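Local coordinates for bifunctional purine biosynthetic protein ADE5,7 (Cryptococcus neoformans var. grubii serotype A, PDB 7LVO), which catalyses the second and fifth steps of de novo purine biosynthesis, with this N-terminal half carrying the ATP-dependent ligation of phosphoribosylamine to glycine, at residues Q170-K181 and D207-M218. Residues are numbered along the deposited sequence; the frame is centred on the assembly and turned at random.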
loop_
_atom_site.group_PDB
_atom_site.type_symbol
_atom_site.label_atom_id
_atom_site.label_comp_id
_atom_site.label_asym_id
_atom_site.label_seq_id
_atom_site.Cartn_x
_atom_site.Cartn_y
_atom_site.Cartn_z
ATOM N N GLN A 170 13.999 -0.489 27.816
ATOM C CA GLN A 170 15.143 -1.371 27.619
ATOM C C GLN A 170 16.229 -0.738 26.756
ATOM O O GLN A 170 16.909 -1.446 26.000
ATOM C CB GLN A 170 14.676 -2.693 27.010
ATOM C CG GLN A 170 13.718 -3.475 27.894
ATOM C CD GLN A 170 13.152 -4.703 27.208
ATOM O OE1 GLN A 170 13.019 -4.739 25.986
ATOM N NE2 GLN A 170 12.820 -5.720 27.995
ATOM N N TYR A 171 16.413 0.582 26.855
ATOM C CA TYR A 171 17.450 1.247 26.075
ATOM C C TYR A 171 18.835 0.703 26.399
ATOM O O TYR A 171 19.704 0.662 25.520
ATOM C CB TYR A 171 17.398 2.755 26.322
ATOM C CG TYR A 171 18.590 3.512 25.788
ATOM C CD1 TYR A 171 18.727 3.765 24.429
ATOM C CD2 TYR A 171 19.577 3.984 26.645
ATOM C CE1 TYR A 171 19.817 4.458 23.937
ATOM C CE2 TYR A 171 20.669 4.680 26.163
ATOM C CZ TYR A 171 20.785 4.914 24.810
ATOM O OH TYR A 171 21.875 5.605 24.328
ATOM N N GLU A 172 19.059 0.280 27.646
ATOM C CA GLU A 172 20.350 -0.298 28.005
ATOM C C GLU A 172 20.592 -1.607 27.258
ATOM O O GLU A 172 21.700 -1.861 26.773
ATOM C CB GLU A 172 20.419 -0.523 29.516
ATOM C CG GLU A 172 20.430 0.755 30.343
ATOM C CD GLU A 172 21.761 1.479 30.284
ATOM O OE1 GLU A 172 22.677 0.995 29.583
ATOM O OE2 GLU A 172 21.895 2.533 30.942
ATOM N N ASP A 173 19.564 -2.449 27.156
ATOM C CA ASP A 173 19.720 -3.721 26.461
ATOM C C ASP A 173 19.893 -3.512 24.963
ATOM O O ASP A 173 20.666 -4.231 24.317
ATOM C CB ASP A 173 18.515 -4.619 26.741
ATOM C CG ASP A 173 18.372 -4.962 28.210
ATOM O OD1 ASP A 173 19.399 -5.249 28.859
ATOM O OD2 ASP A 173 17.232 -4.943 28.716
ATOM N N ALA A 174 19.184 -2.537 24.392
ATOM C CA ALA A 174 19.312 -2.276 22.963
ATOM C C ALA A 174 20.740 -1.886 22.603
ATOM O O ALA A 174 21.238 -2.240 21.526
ATOM C CB ALA A 174 18.332 -1.183 22.537
ATOM N N VAL A 175 21.416 -1.159 23.493
ATOM C CA VAL A 175 22.803 -0.782 23.242
ATOM C C VAL A 175 23.710 -2.001 23.352
ATOM O O VAL A 175 24.574 -2.233 22.495
ATOM C CB VAL A 175 23.239 0.332 24.210
ATOM C CG1 VAL A 175 24.736 0.583 24.098
ATOM C CG2 VAL A 175 22.457 1.613 23.934
ATOM N N ALA A 176 23.534 -2.795 24.412
ATOM C CA ALA A 176 24.347 -3.993 24.575
ATOM C C ALA A 176 24.160 -4.959 23.414
ATOM O O ALA A 176 25.107 -5.651 23.022
ATOM C CB ALA A 176 24.003 -4.683 25.894
ATOM N N TYR A 177 22.950 -5.026 22.854
ATOM C CA TYR A 177 22.698 -5.937 21.743
ATOM C C TYR A 177 23.522 -5.551 20.522
ATOM O O TYR A 177 24.078 -6.419 19.839
ATOM C CB TYR A 177 21.204 -5.948 21.415
ATOM C CG TYR A 177 20.821 -6.879 20.286
ATOM C CD1 TYR A 177 20.917 -8.255 20.431
ATOM C CD2 TYR A 177 20.353 -6.381 19.079
ATOM C CE1 TYR A 177 20.566 -9.105 19.406
ATOM C CE2 TYR A 177 19.996 -7.225 18.047
ATOM C CZ TYR A 177 20.102 -8.588 18.218
ATOM O OH TYR A 177 19.747 -9.435 17.190
ATOM N N ILE A 178 23.611 -4.252 20.229
ATOM C CA ILE A 178 24.437 -3.804 19.112
ATOM C C ILE A 178 25.912 -3.990 19.440
ATOM O O ILE A 178 26.716 -4.347 18.572
ATOM C CB ILE A 178 24.114 -2.338 18.765
ATOM C CG1 ILE A 178 22.652 -2.212 18.334
ATOM C CG2 ILE A 178 25.045 -1.825 17.676
ATOM C CD1 ILE A 178 22.193 -0.786 18.106
ATOM N N LYS A 179 26.291 -3.760 20.699
ATOM C CA LYS A 179 27.684 -3.897 21.105
ATOM C C LYS A 179 28.206 -5.316 20.920
ATOM O O LYS A 179 29.422 -5.504 20.808
ATOM C CB LYS A 179 27.836 -3.465 22.566
ATOM C CG LYS A 179 29.257 -3.499 23.101
ATOM C CD LYS A 179 29.293 -3.072 24.566
ATOM C CE LYS A 179 30.677 -3.251 25.172
ATOM N NZ LYS A 179 30.705 -2.852 26.608
ATOM N N SER A 180 27.323 -6.312 20.878
ATOM C CA SER A 180 27.726 -7.703 20.740
ATOM C C SER A 180 27.835 -8.159 19.290
ATOM O O SER A 180 28.151 -9.329 19.051
ATOM C CB SER A 180 26.739 -8.610 21.483
ATOM O OG SER A 180 25.436 -8.508 20.939
ATOM N N LYS A 181 27.581 -7.277 18.321
ATOM C CA LYS A 181 27.694 -7.621 16.910
ATOM C C LYS A 181 26.915 -8.897 16.613
ATOM O O LYS A 181 27.515 -9.962 16.429
ATOM C CB LYS A 181 29.163 -7.796 16.518
ATOM C CG LYS A 181 30.022 -6.555 16.700
ATOM C CD LYS A 181 29.628 -5.455 15.726
ATOM C CE LYS A 181 30.652 -4.325 15.721
ATOM N NZ LYS A 181 30.797 -3.685 17.060
ATOM N N ASP A 207 28.113 1.268 13.707
ATOM C CA ASP A 207 27.558 1.144 15.052
ATOM C C ASP A 207 27.291 2.510 15.667
ATOM O O ASP A 207 26.272 2.708 16.338
ATOM C CB ASP A 207 28.497 0.328 15.939
ATOM C CG ASP A 207 28.534 -1.139 15.553
ATOM O OD1 ASP A 207 28.009 -1.486 14.474
ATOM O OD2 ASP A 207 29.085 -1.946 16.333
ATOM N N GLU A 208 28.194 3.470 15.444
ATOM C CA GLU A 208 28.024 4.802 16.016
ATOM C C GLU A 208 26.663 5.384 15.660
ATOM O O GLU A 208 25.959 5.925 16.521
ATOM C CB GLU A 208 29.148 5.724 15.539
ATOM C CG GLU A 208 30.522 5.327 16.044
ATOM C CD GLU A 208 30.582 5.254 17.559
ATOM O OE1 GLU A 208 29.666 5.792 18.219
ATOM O OE2 GLU A 208 31.541 4.653 18.091
ATOM N N GLU A 209 26.273 5.279 14.388
ATOM C CA GLU A 209 24.965 5.772 13.977
ATOM C C GLU A 209 23.830 4.941 14.560
ATOM O O GLU A 209 22.710 5.449 14.686
ATOM C CB GLU A 209 24.867 5.796 12.451
ATOM C CG GLU A 209 25.991 6.566 11.776
ATOM C CD GLU A 209 25.808 6.667 10.277
ATOM O OE1 GLU A 209 24.679 6.418 9.798
ATOM O OE2 GLU A 209 26.793 6.993 9.580
ATOM N N ALA A 210 24.095 3.681 14.916
ATOM C CA ALA A 210 23.059 2.846 15.515
ATOM C C ALA A 210 22.763 3.282 16.946
ATOM O O ALA A 210 21.598 3.398 17.342
ATOM C CB ALA A 210 23.478 1.377 15.470
ATOM N N PHE A 211 23.810 3.527 17.736
ATOM C CA PHE A 211 23.603 4.005 19.100
ATOM C C PHE A 211 22.888 5.352 19.105
ATOM O O PHE A 211 22.013 5.599 19.946
ATOM C CB PHE A 211 24.940 4.102 19.834
ATOM C CG PHE A 211 25.771 2.855 19.743
ATOM C CD1 PHE A 211 25.336 1.670 20.313
ATOM C CD2 PHE A 211 26.998 2.871 19.099
ATOM C CE1 PHE A 211 26.102 0.520 20.232
ATOM C CE2 PHE A 211 27.769 1.724 19.014
ATOM C CZ PHE A 211 27.319 0.548 19.582
ATOM N N ALA A 212 23.245 6.237 18.175
ATOM C CA ALA A 212 22.538 7.508 18.064
ATOM C C ALA A 212 21.097 7.295 17.623
ATOM O O ALA A 212 20.180 7.953 18.134
ATOM C CB ALA A 212 23.269 8.431 17.091
ATOM N N ALA A 213 20.874 6.378 16.677
ATOM C CA ALA A 213 19.522 6.094 16.217
ATOM C C ALA A 213 18.662 5.460 17.303
ATOM O O ALA A 213 17.434 5.572 17.244
ATOM C CB ALA A 213 19.564 5.184 14.987
ATOM N N LEU A 214 19.274 4.803 18.289
ATOM C CA LEU A 214 18.502 4.232 19.387
ATOM C C LEU A 214 18.064 5.302 20.380
ATOM O O LEU A 214 16.948 5.246 20.907
ATOM C CB LEU A 214 19.311 3.148 20.102
ATOM C CG LEU A 214 19.567 1.857 19.322
ATOM C CD1 LEU A 214 20.351 0.868 20.176
ATOM C CD2 LEU A 214 18.256 1.246 18.854
ATOM N N LYS A 215 18.930 6.283 20.651
ATOM C CA LYS A 215 18.559 7.357 21.566
ATOM C C LYS A 215 17.544 8.304 20.940
ATOM O O LYS A 215 16.732 8.901 21.655
ATOM C CB LYS A 215 19.802 8.130 22.009
ATOM C CG LYS A 215 19.497 9.395 22.798
ATOM C CD LYS A 215 20.755 9.998 23.399
ATOM C CE LYS A 215 21.354 9.087 24.458
ATOM N NZ LYS A 215 22.568 9.680 25.083
ATOM N N SER A 216 17.572 8.455 19.614
ATOM C CA SER A 216 16.624 9.338 18.948
ATOM C C SER A 216 15.217 8.755 18.911
ATOM O O SER A 216 14.255 9.507 18.723
ATOM C CB SER A 216 17.097 9.635 17.523
ATOM O OG SER A 216 17.260 8.438 16.778
ATOM N N VAL A 217 15.077 7.441 19.086
ATOM C CA VAL A 217 13.775 6.797 19.057
ATOM C C VAL A 217 13.312 6.346 20.436
ATOM O O VAL A 217 12.102 6.334 20.694
ATOM C CB VAL A 217 13.787 5.606 18.073
ATOM C CG1 VAL A 217 12.424 4.939 18.025
ATOM C CG2 VAL A 217 14.222 6.062 16.687
ATOM N N MET A 218 14.230 5.984 21.329
ATOM C CA MET A 218 13.881 5.481 22.652
ATOM C C MET A 218 14.002 6.537 23.741
ATOM O O MET A 218 13.190 6.551 24.671
ATOM C CB MET A 218 14.771 4.284 23.006
ATOM C CG MET A 218 14.774 3.185 21.953
ATOM S SD MET A 218 15.831 1.786 22.377
ATOM C CE MET A 218 14.925 1.073 23.747
#
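I178 and L214 interlock as knobs into holes. I178 drops into the hollow formed by D207, A210, F211 and L214. L214 fills the matching hollow among Y171, A174, V175 and I178. The two meet tip to tip, with I178 CD1 only 3.2 Å from L214 CD1, tighter than usual carbon contact. I178 uses both branches: CD1 also rests on A210 CB at 3.6 Å, while CG2, set anti to the backbone N, lies 3.6 Å from F211 CE1. V175 crosses F211 at about a right angle, and its carbonyl O lies in plane with the F211 ring, at the edge.

Helices 171-179 and 207-218 run nearly antiparallel at 165°, their axes coming within 10.2 Å. They pack on the antiparallel sheet of strands 163-167, 229-234 and 188-192 in the ATP-grasp domain, where A174 touches F166 and L214 touches I190.

At one end, M218 lies against the start of helix 171-179. A bend at chi3 (69°) sets CE on the backbone of Q170 and Y171, 3.4 Å from Y171 CA. Its sulfur sits at the edge of the Y171 ring, a Met-aromatic contact, and against A174 CB. Y171 runs on past L214, and its OH reaches K215 CE at 3.5 Å. At the far end, K181, bent at chi2 and chi4, reaches across; its NZ and D207 OD2 form a short salt bridge (2.5 Å, exact length doubtful).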